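Decapping nuclease RAI1 (PDB 5BTO) removes NAD caps from RNA 5' ends, also hydrolyses m7G-capped and triphosphorylated 5' ends using a divalent metal ion, and stabilises and stimulates the exoribonuclease RAT1. Local coordinates at residues Cys89-Leu94 with Glu388-Glu393; Tyr293-Asp298 with Glu306-Glu311; Lys10-Gln15 with Leu337-Ala342; Tyr217-Lys222 with Phe284-Arg289. One frame throughout, in Å; residues are numbered along the deposited sequence.

Contact 3 opens first along the chain and contact 1 second; contacts 4 and 2 are completed in turn, then 3 and finally 1, so the two widest closures interlace. Contact 4 lies nearest the middle of the chain and touches the other three: V220 meets L90, F284 and L285 meet L337 and Y340, and I288 and R289 meet T310. Contacts 1 and 2 are farthest apart, about 36 Å between centres. Contacts 3 and 4 reach the same ten-stranded sheet, whereas contact 2 belongs to the four-stranded sheet, whose strand 290-296 follows helix 266-286. That helix, with substrate-binding Q282, thus joins the large sheet to the small one holding E256 and K258.

Contact 1: residues Cys89-Leu94 with Glu388-Glu393; sequences CLLTAL and EMLTSE
The packing between L91 and the turn M389-L390-T391 rests on one methyl group. CD1 of L91 points from helix 87-101 into the backbone of that turn and comes within 3.2 Å of M389 O, a tight approach of a methyl to a carbonyl oxygen. The same CD1 lies 3.9 Å from L390 CA and 4.3 Å from L390 CD2, so it is met by both main chain and side chain. Its reach comes from an extended leucine: CG stands opposite the carbonyl carbon (chi1 -65°) and CD1 continues the zigzag (chi2 -178°). M389 O is buried here and has no hydrogen-bonding partner in the model; the methyl covers it without satisfying it.

The polar link is indirect and runs beside this apolar patch. One water donates to T92 OG1 over 3.1 Å and lies 2.7 Å from T391 OG1, bridging the two threonines. Each hydroxyl is also held locally, T92 OG1 by K88 O and T391 OG1 by F394 N.

The behaviour of T391 identifies the motif. It is the N-cap of helix 392-400, its hydroxyl accepting a backbone N-H of the first turn, while M389 and L390 turn toward strand 132-139. The contact thus illustrates a helix flank packed against a capped helix start, here between helix 87-101 and helix 392-400 within the PD-(D/E)XK nuclease family region.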
loop_
_atom_site.group_PDB
_atom_site.type_symbol
_atom_site.label_atom_id
_atom_site.label_comp_id
_atom_site.label_asym_id
_atom_site.label_seq_id
_atom_site.Cartn_x
_atom_site.Cartn_y
_atom_site.Cartn_z
ATOM N N CYS A 89 16.427 27.246 13.273
ATOM C CA CYS A 89 17.750 27.564 12.741
ATOM C C CYS A 89 17.821 27.330 11.228
ATOM O O CYS A 89 18.429 28.116 10.502
ATOM C CB CYS A 89 18.874 26.823 13.493
ATOM S SG CYS A 89 18.765 25.014 13.582
ATOM N N LEU A 90 17.196 26.257 10.755
ATOM C CA LEU A 90 17.110 26.013 9.320
ATOM C C LEU A 90 16.434 27.195 8.614
ATOM O O LEU A 90 16.914 27.674 7.582
ATOM C CB LEU A 90 16.376 24.695 9.028
ATOM C CG LEU A 90 16.141 24.354 7.553
ATOM C CD1 LEU A 90 17.451 24.456 6.756
ATOM C CD2 LEU A 90 15.507 22.957 7.404
ATOM N N LEU A 91 15.322 27.667 9.163
ATOM C CA LEU A 91 14.633 28.801 8.546
ATOM C C LEU A 91 15.451 30.081 8.615
ATOM O O LEU A 91 15.389 30.907 7.708
ATOM C CB LEU A 91 13.265 29.029 9.184
ATOM C CG LEU A 91 12.322 27.861 8.938
ATOM C CD1 LEU A 91 10.966 28.156 9.554
ATOM C CD2 LEU A 91 12.199 27.581 7.446
ATOM N N THR A 92 16.205 30.254 9.692
ATOM C CA THR A 92 17.087 31.417 9.789
ATOM C C THR A 92 18.123 31.381 8.660
ATOM O O THR A 92 18.350 32.377 7.974
ATOM C CB THR A 92 17.785 31.494 11.160
ATOM O OG1 THR A 92 16.794 31.598 12.194
ATOM C CG2 THR A 92 18.719 32.713 11.228
ATOM N N ALA A 93 18.727 30.217 8.447
ATOM C CA ALA A 93 19.723 30.074 7.392
ATOM C C ALA A 93 19.091 30.221 6.007
ATOM O O ALA A 93 19.679 30.813 5.112
ATOM C CB ALA A 93 20.435 28.727 7.516
ATOM N N LEU A 94 17.887 29.674 5.832
ATOM C CA LEU A 94 17.202 29.737 4.542
ATOM C C LEU A 94 16.829 31.172 4.181
ATOM O O LEU A 94 16.946 31.593 3.026
ATOM C CB LEU A 94 15.936 28.863 4.561
ATOM C CG LEU A 94 15.072 28.906 3.303
ATOM C CD1 LEU A 94 15.824 28.445 2.064
ATOM C CD2 LEU A 94 13.817 28.051 3.526
ATOM N N GLU A 388 6.931 26.989 16.892
ATOM C CA GLU A 388 7.663 25.718 16.881
ATOM C C GLU A 388 8.264 25.360 15.522
ATOM O O GLU A 388 9.426 24.957 15.448
ATOM C CB GLU A 388 6.825 24.548 17.423
ATOM C CG GLU A 388 7.539 23.191 17.235
ATOM C CD GLU A 388 6.957 22.052 18.067
ATOM O OE1 GLU A 388 6.326 22.332 19.110
ATOM O OE2 GLU A 388 7.149 20.871 17.680
ATOM N N MET A 389 7.485 25.507 14.456
ATOM C CA MET A 389 7.964 25.214 13.102
ATOM C C MET A 389 8.327 26.496 12.348
ATOM O O MET A 389 9.495 26.733 12.028
ATOM C CB MET A 389 6.903 24.424 12.323
ATOM C CG MET A 389 7.286 24.071 10.885
ATOM S SD MET A 389 7.720 22.339 10.672
ATOM C CE MET A 389 6.368 21.593 11.608
ATOM N N LEU A 390 7.321 27.316 12.056
ATOM C CA LEU A 390 7.552 28.596 11.393
ATOM C C LEU A 390 7.945 29.647 12.419
ATOM O O LEU A 390 7.417 29.663 13.540
ATOM C CB LEU A 390 6.300 29.048 10.635
ATOM C CG LEU A 390 5.754 28.091 9.572
ATOM C CD1 LEU A 390 4.506 28.665 8.900
ATOM C CD2 LEU A 390 6.815 27.730 8.540
ATOM N N THR A 391 8.870 30.526 12.040
ATOM C CA THR A 391 9.273 31.621 12.913
ATOM C C THR A 391 8.664 32.922 12.409
ATOM O O THR A 391 8.320 33.043 11.234
ATOM C CB THR A 391 10.794 31.776 12.946
ATOM O OG1 THR A 391 11.253 32.217 11.662
ATOM C CG2 THR A 391 11.461 30.442 13.292
ATOM N N SER A 392 8.532 33.902 13.291
ATOM C CA SER A 392 7.982 35.191 12.879
ATOM C C SER A 392 8.884 35.857 11.843
ATOM O O SER A 392 8.401 36.477 10.897
ATOM C CB SER A 392 7.743 36.107 14.084
ATOM O OG SER A 392 8.941 36.360 14.796
ATOM N N GLU A 393 10.194 35.709 12.013
ATOM C CA GLU A 393 11.146 36.299 11.080
ATOM C C GLU A 393 10.985 35.704 9.681
ATOM O O GLU A 393 11.012 36.418 8.681
ATOM C CB GLU A 393 12.586 36.104 11.579
ATOM C CG GLU A 393 12.940 36.910 12.829
ATOM C CD GLU A 393 12.400 36.305 14.125
ATOM O OE1 GLU A 393 11.903 35.152 14.113
ATOM O OE2 GLU A 393 12.482 36.998 15.166
HETATM O O HOH W 1 13.910 32.266 11.415
#

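Contact 2: residues Tyr293-Asp298 with Glu306-Glu311; sequences YGFRDD and ELYKTE
Y293 and E306 form a hydrogen-bonded antiparallel pair. Y293 N donates to E306 O over 2.9 Å. In return E306 N bonds to Y293 O, also at 2.9 Å, and this second bond is the straighter, with 165° at the hydrogen. Both donors lie in the plane of the carbonyl they address. Beyond this pair the segment 293-298 has its own polar tie just past the strand, R296 NH1 to D297 O at 3.0 Å, with the oxygen in the guanidinium plane but the donor well above the carbonyl plane.

Packing spreads outward along the two diagonals of the pair. On one, the aliphatic part of E306 lies against F295: E306 CG is 3.5 Å from F295 CE1. E306 CB sits 3.8 Å from that same F295 CE1. The glutamate chain bends at chi2 (-73°), which carries its carboxylate away from the partner strand. On the other, Y293 CD2 is 4.1 Å from Y308 CE1, the two side chains meeting at a slant. Y308 OH completes the group, lying in the plane of the F295 ring at its edge, 3.9 Å from F295 CZ.

Y293, F295, E306 and Y308 therefore share one face of the hairpin 290-296/302-309. Helix 266-286 packs on that face, F272 meeting the rings of Y293 and F295 edge-to-face and T279 bonding to Y293 OH. Inward lies strand 254-261, whose substrate-binding K258 touches Y293; strand 302-309 forms the sheet's outer border within the chain.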
loop_
_atom_site.group_PDB
_atom_site.type_symbol
_atom_site.label_atom_id
_atom_site.label_comp_id
_atom_site.label_asym_id
_atom_site.label_seq_id
_atom_site.Cartn_x
_atom_site.Cartn_y
_atom_site.Cartn_z
ATOM N N TYR A 293 34.261 3.677 7.974
ATOM C CA TYR A 293 33.919 3.000 9.222
ATOM C C TYR A 293 35.170 2.629 10.001
ATOM O O TYR A 293 36.101 2.034 9.453
ATOM C CB TYR A 293 33.101 1.728 8.969
ATOM C CG TYR A 293 31.621 1.932 9.131
ATOM C CD1 TYR A 293 31.016 1.829 10.382
ATOM C CD2 TYR A 293 30.831 2.248 8.036
ATOM C CE1 TYR A 293 29.647 2.023 10.526
ATOM C CE2 TYR A 293 29.472 2.455 8.170
ATOM C CZ TYR A 293 28.889 2.344 9.414
ATOM O OH TYR A 293 27.533 2.541 9.542
ATOM N N GLY A 294 35.184 2.981 11.279
ATOM C CA GLY A 294 36.206 2.485 12.195
ATOM C C GLY A 294 35.645 1.315 12.983
ATOM O O GLY A 294 34.531 1.386 13.503
ATOM N N PHE A 295 36.410 0.230 13.045
ATOM C CA PHE A 295 35.978 -0.993 13.711
ATOM C C PHE A 295 36.743 -1.164 15.016
ATOM O O PHE A 295 37.972 -1.147 15.024
ATOM C CB PHE A 295 36.215 -2.202 12.797
ATOM C CG PHE A 295 35.386 -2.190 11.539
ATOM C CD1 PHE A 295 35.823 -1.518 10.405
ATOM C CD2 PHE A 295 34.156 -2.846 11.495
ATOM C CE1 PHE A 295 35.046 -1.499 9.241
ATOM C CE2 PHE A 295 33.379 -2.833 10.342
ATOM C CZ PHE A 295 33.827 -2.164 9.214
ATOM N N ARG A 296 36.021 -1.328 16.120
ATOM C CA ARG A 296 36.667 -1.351 17.432
ATOM C C ARG A 296 36.319 -2.605 18.214
ATOM O O ARG A 296 35.273 -3.205 17.990
ATOM C CB ARG A 296 36.300 -0.096 18.231
ATOM C CG ARG A 296 34.803 0.182 18.294
ATOM C CD ARG A 296 34.271 -0.053 19.696
ATOM N NE ARG A 296 32.822 -0.215 19.722
ATOM C CZ ARG A 296 32.190 -1.143 20.435
ATOM N NH1 ARG A 296 32.882 -2.000 21.177
ATOM N NH2 ARG A 296 30.866 -1.224 20.399
ATOM N N ASP A 297 37.201 -2.998 19.132
ATOM C CA ASP A 297 36.965 -4.198 19.928
ATOM C C ASP A 297 36.253 -3.891 21.251
ATOM O O ASP A 297 35.815 -2.765 21.479
ATOM C CB ASP A 297 38.257 -5.010 20.136
ATOM C CG ASP A 297 39.314 -4.273 20.956
ATOM O OD1 ASP A 297 38.981 -3.307 21.672
ATOM O OD2 ASP A 297 40.495 -4.691 20.901
ATOM N N ASP A 298 36.117 -4.906 22.101
ATOM C CA ASP A 298 35.479 -4.753 23.411
ATOM C C ASP A 298 36.138 -3.704 24.296
ATOM O O ASP A 298 35.474 -3.063 25.112
ATOM C CB ASP A 298 35.484 -6.082 24.166
ATOM C CG ASP A 298 34.325 -6.965 23.792
ATOM O OD1 ASP A 298 33.180 -6.625 24.162
ATOM O OD2 ASP A 298 34.562 -8.002 23.137
ATOM N N GLU A 306 37.811 1.077 7.311
ATOM C CA GLU A 306 37.456 0.750 5.939
ATOM C C GLU A 306 36.773 1.927 5.269
ATOM O O GLU A 306 35.849 2.524 5.834
ATOM C CB GLU A 306 36.528 -0.469 5.893
ATOM C CG GLU A 306 37.162 -1.744 6.452
ATOM C CD GLU A 306 38.206 -2.344 5.523
ATOM O OE1 GLU A 306 38.316 -1.889 4.363
ATOM O OE2 GLU A 306 38.922 -3.272 5.956
ATOM N N LEU A 307 37.239 2.243 4.067
ATOM C CA LEU A 307 36.651 3.285 3.232
ATOM C C LEU A 307 35.646 2.665 2.274
ATOM O O LEU A 307 35.960 1.689 1.584
ATOM C CB LEU A 307 37.749 3.985 2.416
ATOM C CG LEU A 307 37.263 4.969 1.344
ATOM C CD1 LEU A 307 36.613 6.177 1.985
ATOM C CD2 LEU A 307 38.432 5.413 0.461
ATOM N N TYR A 308 34.440 3.234 2.228
ATOM C CA TYR A 308 33.408 2.805 1.293
ATOM C C TYR A 308 33.094 3.933 0.332
ATOM O O TYR A 308 33.133 5.095 0.718
ATOM C CB TYR A 308 32.099 2.483 2.037
ATOM C CG TYR A 308 32.177 1.304 2.961
ATOM C CD1 TYR A 308 32.808 1.406 4.192
ATOM C CD2 TYR A 308 31.605 0.086 2.612
ATOM C CE1 TYR A 308 32.888 0.322 5.046
ATOM C CE2 TYR A 308 31.687 -1.000 3.458
ATOM C CZ TYR A 308 32.331 -0.872 4.675
ATOM O OH TYR A 308 32.423 -1.942 5.536
ATOM N N LYS A 309 32.764 3.605 -0.912
ATOM C CA LYS A 309 32.030 4.569 -1.724
ATOM C C LYS A 309 30.549 4.266 -1.549
ATOM O O LYS A 309 30.137 3.111 -1.576
ATOM C CB LYS A 309 32.452 4.573 -3.197
ATOM C CG LYS A 309 32.311 3.291 -3.977
ATOM C CD LYS A 309 32.716 3.554 -5.437
ATOM C CE LYS A 309 32.589 2.308 -6.306
ATOM N NZ LYS A 309 32.883 2.605 -7.735
ATOM N N THR A 310 29.756 5.307 -1.336
ATOM C CA THR A 310 28.334 5.128 -1.071
ATOM C C THR A 310 27.671 4.234 -2.116
ATOM O O THR A 310 26.856 3.358 -1.787
ATOM C CB THR A 310 27.647 6.498 -0.993
ATOM O OG1 THR A 310 28.282 7.268 0.034
ATOM C CG2 THR A 310 26.149 6.352 -0.662
ATOM N N GLU A 311 28.036 4.426 -3.377
ATOM C CA GLU A 311 27.349 3.722 -4.455
ATOM C C GLU A 311 27.626 2.218 -4.493
ATOM O O GLU A 311 26.924 1.487 -5.187
ATOM C CB GLU A 311 27.676 4.355 -5.806
ATOM C CG GLU A 311 29.149 4.322 -6.169
ATOM C CD GLU A 311 29.429 4.965 -7.518
ATOM O OE1 GLU A 311 28.462 5.292 -8.241
ATOM O OE2 GLU A 311 30.618 5.144 -7.856
#

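Contact 3: residues Lys10-Gln15 with Leu337-Ala342; sequences KTLSLQ and LKWYGA
An edge strand running into a serine turn, with an indole held against it, is the theme of this contact: L12, S13 and L14, where strand 9-12 gives way to a turn, receive W339 of helix 333-350. S13 OG accepts the backbone N-H of Q15 N at 2.9 Å, which defines an ST turn next to the indole.

The six-membered part of the tryptophan does the touching. From one side of its plane L12 CD2 approaches to 3.9 Å from W339 CZ3. From the other, L14 CD2 lies 4.0 Å from W339 CH2, so the two leucines straddle the outer edge of the ring. Between them the S13 carbonyl meets that edge, S13 O being 3.4 Å from W339 CZ3 and in the ring plane, where the aromatic C-H can offer its weak positive charge. L14 O comes in on the same side as the L14 methyl, at a slant, 3.7 Å from W339 CE3. W339 reaches this far because its CG stands trans to the backbone N (chi1 156°), sending the ring out along the helix flank. A chi1 of 179° likewise lets L12 reach across.

S13 OG additionally bonds to E50 of the second subunit, which places this border strand of the large sheet at the dimer interface. Around the pair, F371 of strand 370-375, the neighbour of strand 9-12 in the sheet, meets W339 edge-to-face, and L12 also touches V343 and W346 farther along helix 333-350. W339 NE1 makes a weak bond to L121 O at helix 115-123.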
loop_
_atom_site.group_PDB
_atom_site.type_symbol
_atom_site.label_atom_id
_atom_site.label_comp_id
_atom_site.label_asym_id
_atom_site.label_seq_id
_atom_site.Cartn_x
_atom_site.Cartn_y
_atom_site.Cartn_z
ATOM N N LYS A 10 -5.921 9.485 6.885
ATOM C CA LYS A 10 -5.756 8.680 5.664
ATOM C C LYS A 10 -4.610 7.678 5.852
ATOM O O LYS A 10 -3.685 7.938 6.598
ATOM C CB LYS A 10 -5.408 9.578 4.469
ATOM C CG LYS A 10 -6.471 10.617 4.131
ATOM C CD LYS A 10 -6.017 11.556 3.016
ATOM C CE LYS A 10 -7.075 12.607 2.681
ATOM N NZ LYS A 10 -6.568 13.633 1.713
ATOM N N THR A 11 -4.655 6.551 5.149
ATOM C CA THR A 11 -3.662 5.488 5.342
ATOM C C THR A 11 -2.941 5.158 4.047
ATOM O O THR A 11 -3.551 5.085 2.988
ATOM C CB THR A 11 -4.315 4.194 5.903
ATOM O OG1 THR A 11 -4.900 4.474 7.180
ATOM C CG2 THR A 11 -3.279 3.081 6.051
ATOM N N LEU A 12 -1.622 4.977 4.138
ATOM C CA LEU A 12 -0.823 4.540 3.005
ATOM C C LEU A 12 -0.356 3.107 3.249
ATOM O O LEU A 12 0.207 2.815 4.297
ATOM C CB LEU A 12 0.401 5.464 2.826
ATOM C CG LEU A 12 1.340 5.105 1.673
ATOM C CD1 LEU A 12 0.693 5.315 0.307
ATOM C CD2 LEU A 12 2.653 5.904 1.763
ATOM N N SER A 13 -0.606 2.218 2.290
ATOM C CA SER A 13 -0.144 0.831 2.388
ATOM C C SER A 13 1.370 0.765 2.502
ATOM O O SER A 13 2.073 1.432 1.749
ATOM C CB SER A 13 -0.523 0.028 1.153
ATOM O OG SER A 13 0.026 -1.283 1.252
ATOM N N LEU A 14 1.864 -0.063 3.415
ATOM C CA LEU A 14 3.308 -0.282 3.514
ATOM C C LEU A 14 3.850 -0.924 2.241
ATOM O O LEU A 14 5.065 -0.930 2.005
ATOM C CB LEU A 14 3.647 -1.184 4.708
ATOM C CG LEU A 14 3.337 -0.633 6.098
ATOM C CD1 LEU A 14 3.869 -1.592 7.150
ATOM C CD2 LEU A 14 3.927 0.760 6.289
ATOM N N GLN A 15 2.954 -1.498 1.439
ATOM C CA GLN A 15 3.333 -2.140 0.186
ATOM C C GLN A 15 3.447 -1.158 -0.982
ATOM O O GLN A 15 3.782 -1.558 -2.087
ATOM C CB GLN A 15 2.331 -3.252 -0.175
ATOM C CG GLN A 15 2.270 -4.364 0.841
ATOM C CD GLN A 15 1.441 -5.549 0.364
ATOM O OE1 GLN A 15 0.584 -5.418 -0.518
ATOM N NE2 GLN A 15 1.690 -6.711 0.944
ATOM N N LEU A 337 14.052 2.634 -1.850
ATOM C CA LEU A 337 13.926 3.879 -2.615
ATOM C C LEU A 337 12.552 4.009 -3.284
ATOM O O LEU A 337 11.995 5.108 -3.359
ATOM C CB LEU A 337 15.045 4.000 -3.652
ATOM C CG LEU A 337 15.202 5.373 -4.308
ATOM C CD1 LEU A 337 15.487 6.437 -3.248
ATOM C CD2 LEU A 337 16.322 5.333 -5.349
ATOM N N LYS A 338 12.012 2.897 -3.773
ATOM C CA LYS A 338 10.663 2.910 -4.349
ATOM C C LYS A 338 9.599 3.213 -3.288
ATOM O O LYS A 338 8.622 3.924 -3.563
ATOM C CB LYS A 338 10.360 1.584 -5.059
ATOM C CG LYS A 338 11.181 1.337 -6.322
ATOM C CD LYS A 338 10.933 -0.068 -6.846
ATOM C CE LYS A 338 11.886 -0.431 -7.965
ATOM N NZ LYS A 338 11.747 -1.858 -8.382
ATOM N N TRP A 339 9.764 2.666 -2.082
ATOM C CA TRP A 339 8.872 3.025 -0.973
ATOM C C TRP A 339 8.972 4.526 -0.658
ATOM O O TRP A 339 7.973 5.228 -0.495
ATOM C CB TRP A 339 9.196 2.187 0.272
ATOM C CG TRP A 339 8.778 2.823 1.569
ATOM C CD1 TRP A 339 9.596 3.416 2.497
ATOM C CD2 TRP A 339 7.440 2.956 2.074
ATOM N NE1 TRP A 339 8.853 3.887 3.553
ATOM C CE2 TRP A 339 7.528 3.617 3.322
ATOM C CE3 TRP A 339 6.181 2.562 1.601
ATOM C CZ2 TRP A 339 6.408 3.907 4.099
ATOM C CZ3 TRP A 339 5.063 2.844 2.375
ATOM C CH2 TRP A 339 5.185 3.514 3.616
ATOM N N TYR A 340 10.194 5.028 -0.563
ATOM C CA TYR A 340 10.378 6.424 -0.227
ATOM C C TYR A 340 9.722 7.320 -1.283
ATOM O O TYR A 340 9.064 8.313 -0.953
ATOM C CB TYR A 340 11.885 6.701 -0.129
ATOM C CG TYR A 340 12.248 8.131 0.157
ATOM C CD1 TYR A 340 11.875 8.744 1.351
ATOM C CD2 TYR A 340 13.004 8.859 -0.752
ATOM C CE1 TYR A 340 12.230 10.067 1.621
ATOM C CE2 TYR A 340 13.362 10.167 -0.495
ATOM C CZ TYR A 340 12.970 10.761 0.687
ATOM O OH TYR A 340 13.336 12.059 0.949
ATOM N N GLY A 341 9.881 6.956 -2.550
ATOM C CA GLY A 341 9.267 7.714 -3.626
ATOM C C GLY A 341 7.750 7.697 -3.491
ATOM O O GLY A 341 7.081 8.699 -3.752
ATOM N N ALA A 342 7.205 6.564 -3.070
ATOM C CA ALA A 342 5.751 6.463 -2.899
ATOM C C ALA A 342 5.260 7.384 -1.784
ATOM O O ALA A 342 4.214 8.041 -1.910
ATOM C CB ALA A 342 5.328 4.988 -2.612
#

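Contact 4: residues Tyr217-Lys222 with Phe284-Arg289; sequences YISVIK and FLMGIR
M286, I221 and S219 carry this contact, in which the last residue of helix 266-286 lays its side chain on strand 216-225. M286 contributes the most surface. Its chain curls at chi2 (-60°) and chi3 (-73°), and this double bend brings the terminal methyl down onto the strand: M286 CE is 3.4 Å from S219 O and 3.9 Å from I221 CG2.

I221 is almost as deeply engaged and answers with both its branches. CG2 meets the methionine methyl, while CG1 occupies the crowded position between backbone N and carbonyl carbon (chi1 65°), from which CD1 reaches up to the helix end. There I221 CD1 lies 3.5 Å from L285 O and 3.7 Å from M286 O, as well as 3.9 Å from the sulfur, M286 SD. The end of the isoleucine thus faces the thioether and two carbonyls of the final helical turn together.

S219 takes the smaller share, S219 CB lying 4.0 Å from M286 CE; its hydroxyl is engaged with E28 on strand 27-34. Beyond M286 the helix closes in a Schellman motif at G287, whose positive phi turns the chain toward strand 290-296.

M286 also touches R115, a substrate-binding residue, and Q282, another, lies one helical turn earlier. Methyl groups here meet carbonyl oxygens and the thioether sulfur with no direct polar bond between the segments, so across this contact the helix end meets strand 216-225 mainly by van der Waals packing, and the thioether probably gives R115 an apolar neighbour beside the substrate site.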
loop_
_atom_site.group_PDB
_atom_site.type_symbol
_atom_site.label_atom_id
_atom_site.label_comp_id
_atom_site.label_asym_id
_atom_site.label_seq_id
_atom_site.Cartn_x
_atom_site.Cartn_y
_atom_site.Cartn_z
ATOM N N TYR A 217 28.420 20.799 11.770
ATOM C CA TYR A 217 28.485 21.470 10.476
ATOM C C TYR A 217 27.325 20.950 9.635
ATOM O O TYR A 217 27.190 19.736 9.432
ATOM C CB TYR A 217 29.826 21.182 9.793
ATOM C CG TYR A 217 29.940 21.729 8.380
ATOM C CD1 TYR A 217 30.078 23.091 8.151
ATOM C CD2 TYR A 217 29.923 20.883 7.284
ATOM C CE1 TYR A 217 30.184 23.593 6.869
ATOM C CE2 TYR A 217 30.033 21.377 5.991
ATOM C CZ TYR A 217 30.163 22.734 5.792
ATOM O OH TYR A 217 30.281 23.228 4.515
ATOM N N ILE A 218 26.461 21.852 9.180
ATOM C CA ILE A 218 25.224 21.431 8.520
ATOM C C ILE A 218 25.201 21.914 7.081
ATOM O O ILE A 218 25.255 23.122 6.823
ATOM C CB ILE A 218 23.971 21.995 9.230
ATOM C CG1 ILE A 218 24.012 21.708 10.731
ATOM C CG2 ILE A 218 22.676 21.437 8.598
ATOM C CD1 ILE A 218 23.945 20.243 11.070
ATOM N N SER A 219 25.138 20.966 6.152
ATOM C CA SER A 219 25.007 21.277 4.740
ATOM C C SER A 219 23.522 21.282 4.365
ATOM O O SER A 219 22.760 20.409 4.779
ATOM C CB SER A 219 25.765 20.245 3.897
ATOM O OG SER A 219 25.509 20.409 2.509
ATOM N N VAL A 220 23.111 22.270 3.586
ATOM C CA VAL A 220 21.736 22.306 3.098
ATOM C C VAL A 220 21.740 22.223 1.581
ATOM O O VAL A 220 22.371 23.043 0.896
ATOM C CB VAL A 220 20.984 23.569 3.558
ATOM C CG1 VAL A 220 19.491 23.433 3.228
ATOM C CG2 VAL A 220 21.184 23.780 5.048
ATOM N N ILE A 221 21.029 21.228 1.063
ATOM C CA ILE A 221 21.117 20.868 -0.341
ATOM C C ILE A 221 19.768 20.950 -1.018
ATOM O O ILE A 221 18.726 20.863 -0.361
ATOM C CB ILE A 221 21.654 19.419 -0.518
ATOM C CG1 ILE A 221 20.665 18.394 0.057
ATOM C CG2 ILE A 221 23.015 19.264 0.168
ATOM C CD1 ILE A 221 20.949 16.976 -0.394
ATOM N N LYS A 222 19.799 21.148 -2.332
ATOM C CA LYS A 222 18.610 20.982 -3.157
ATOM C C LYS A 222 18.716 19.624 -3.822
ATOM O O LYS A 222 19.778 19.243 -4.322
ATOM C CB LYS A 222 18.503 22.080 -4.212
ATOM C CG LYS A 222 17.887 23.366 -3.713
ATOM C CD LYS A 222 17.794 24.394 -4.838
ATOM C CE LYS A 222 17.261 23.774 -6.125
ATOM N NZ LYS A 222 15.796 23.494 -6.105
ATOM N N PHE A 284 23.196 8.653 0.712
ATOM C CA PHE A 284 22.543 8.697 -0.589
ATOM C C PHE A 284 21.636 9.925 -0.706
ATOM O O PHE A 284 21.659 10.636 -1.718
ATOM C CB PHE A 284 21.732 7.419 -0.819
ATOM C CG PHE A 284 20.982 7.409 -2.105
ATOM C CD1 PHE A 284 21.622 7.101 -3.288
ATOM C CD2 PHE A 284 19.628 7.707 -2.134
ATOM C CE1 PHE A 284 20.932 7.090 -4.478
ATOM C CE2 PHE A 284 18.930 7.703 -3.327
ATOM C CZ PHE A 284 19.582 7.393 -4.498
ATOM N N LEU A 285 20.832 10.162 0.325
ATOM C CA LEU A 285 19.931 11.312 0.334
ATOM C C LEU A 285 20.673 12.633 0.290
ATOM O O LEU A 285 20.198 13.594 -0.331
ATOM C CB LEU A 285 19.017 11.284 1.560
ATOM C CG LEU A 285 17.959 10.185 1.574
ATOM C CD1 LEU A 285 17.238 10.163 2.921
ATOM C CD2 LEU A 285 16.967 10.416 0.442
ATOM N N MET A 286 21.835 12.693 0.942
ATOM C CA MET A 286 22.590 13.941 1.009
ATOM C C MET A 286 23.591 14.118 -0.127
ATOM O O MET A 286 24.197 15.181 -0.235
ATOM C CB MET A 286 23.362 14.046 2.330
ATOM C CG MET A 286 22.540 14.521 3.523
ATOM S SD MET A 286 21.789 16.150 3.343
ATOM C CE MET A 286 23.166 17.288 3.496
ATOM N N GLY A 287 23.779 13.090 -0.953
ATOM C CA GLY A 287 24.788 13.142 -2.000
ATOM C C GLY A 287 26.216 13.039 -1.482
ATOM O O GLY A 287 27.147 13.519 -2.132
ATOM N N ILE A 288 26.389 12.434 -0.310
ATOM C CA ILE A 288 27.727 12.182 0.240
ATOM C C ILE A 288 28.247 10.888 -0.377
ATOM O O ILE A 288 27.577 9.864 -0.313
ATOM C CB ILE A 288 27.705 12.037 1.778
ATOM C CG1 ILE A 288 27.093 13.269 2.463
ATOM C CG2 ILE A 288 29.109 11.709 2.327
ATOM C CD1 ILE A 288 27.765 14.544 2.169
ATOM N N ARG A 289 29.447 10.928 -0.954
ATOM C CA ARG A 289 29.935 9.843 -1.806
ATOM C C ARG A 289 30.913 8.896 -1.111
ATOM O O ARG A 289 31.241 7.849 -1.652
ATOM C CB ARG A 289 30.612 10.413 -3.061
ATOM C CG ARG A 289 29.681 11.282 -3.907
ATOM C CD ARG A 289 30.380 11.787 -5.168
ATOM N NE ARG A 289 29.553 12.721 -5.931
ATOM C CZ ARG A 289 29.879 13.211 -7.124
ATOM N NH1 ARG A 289 31.018 12.851 -7.703
ATOM N NH2 ARG A 289 29.064 14.061 -7.741
#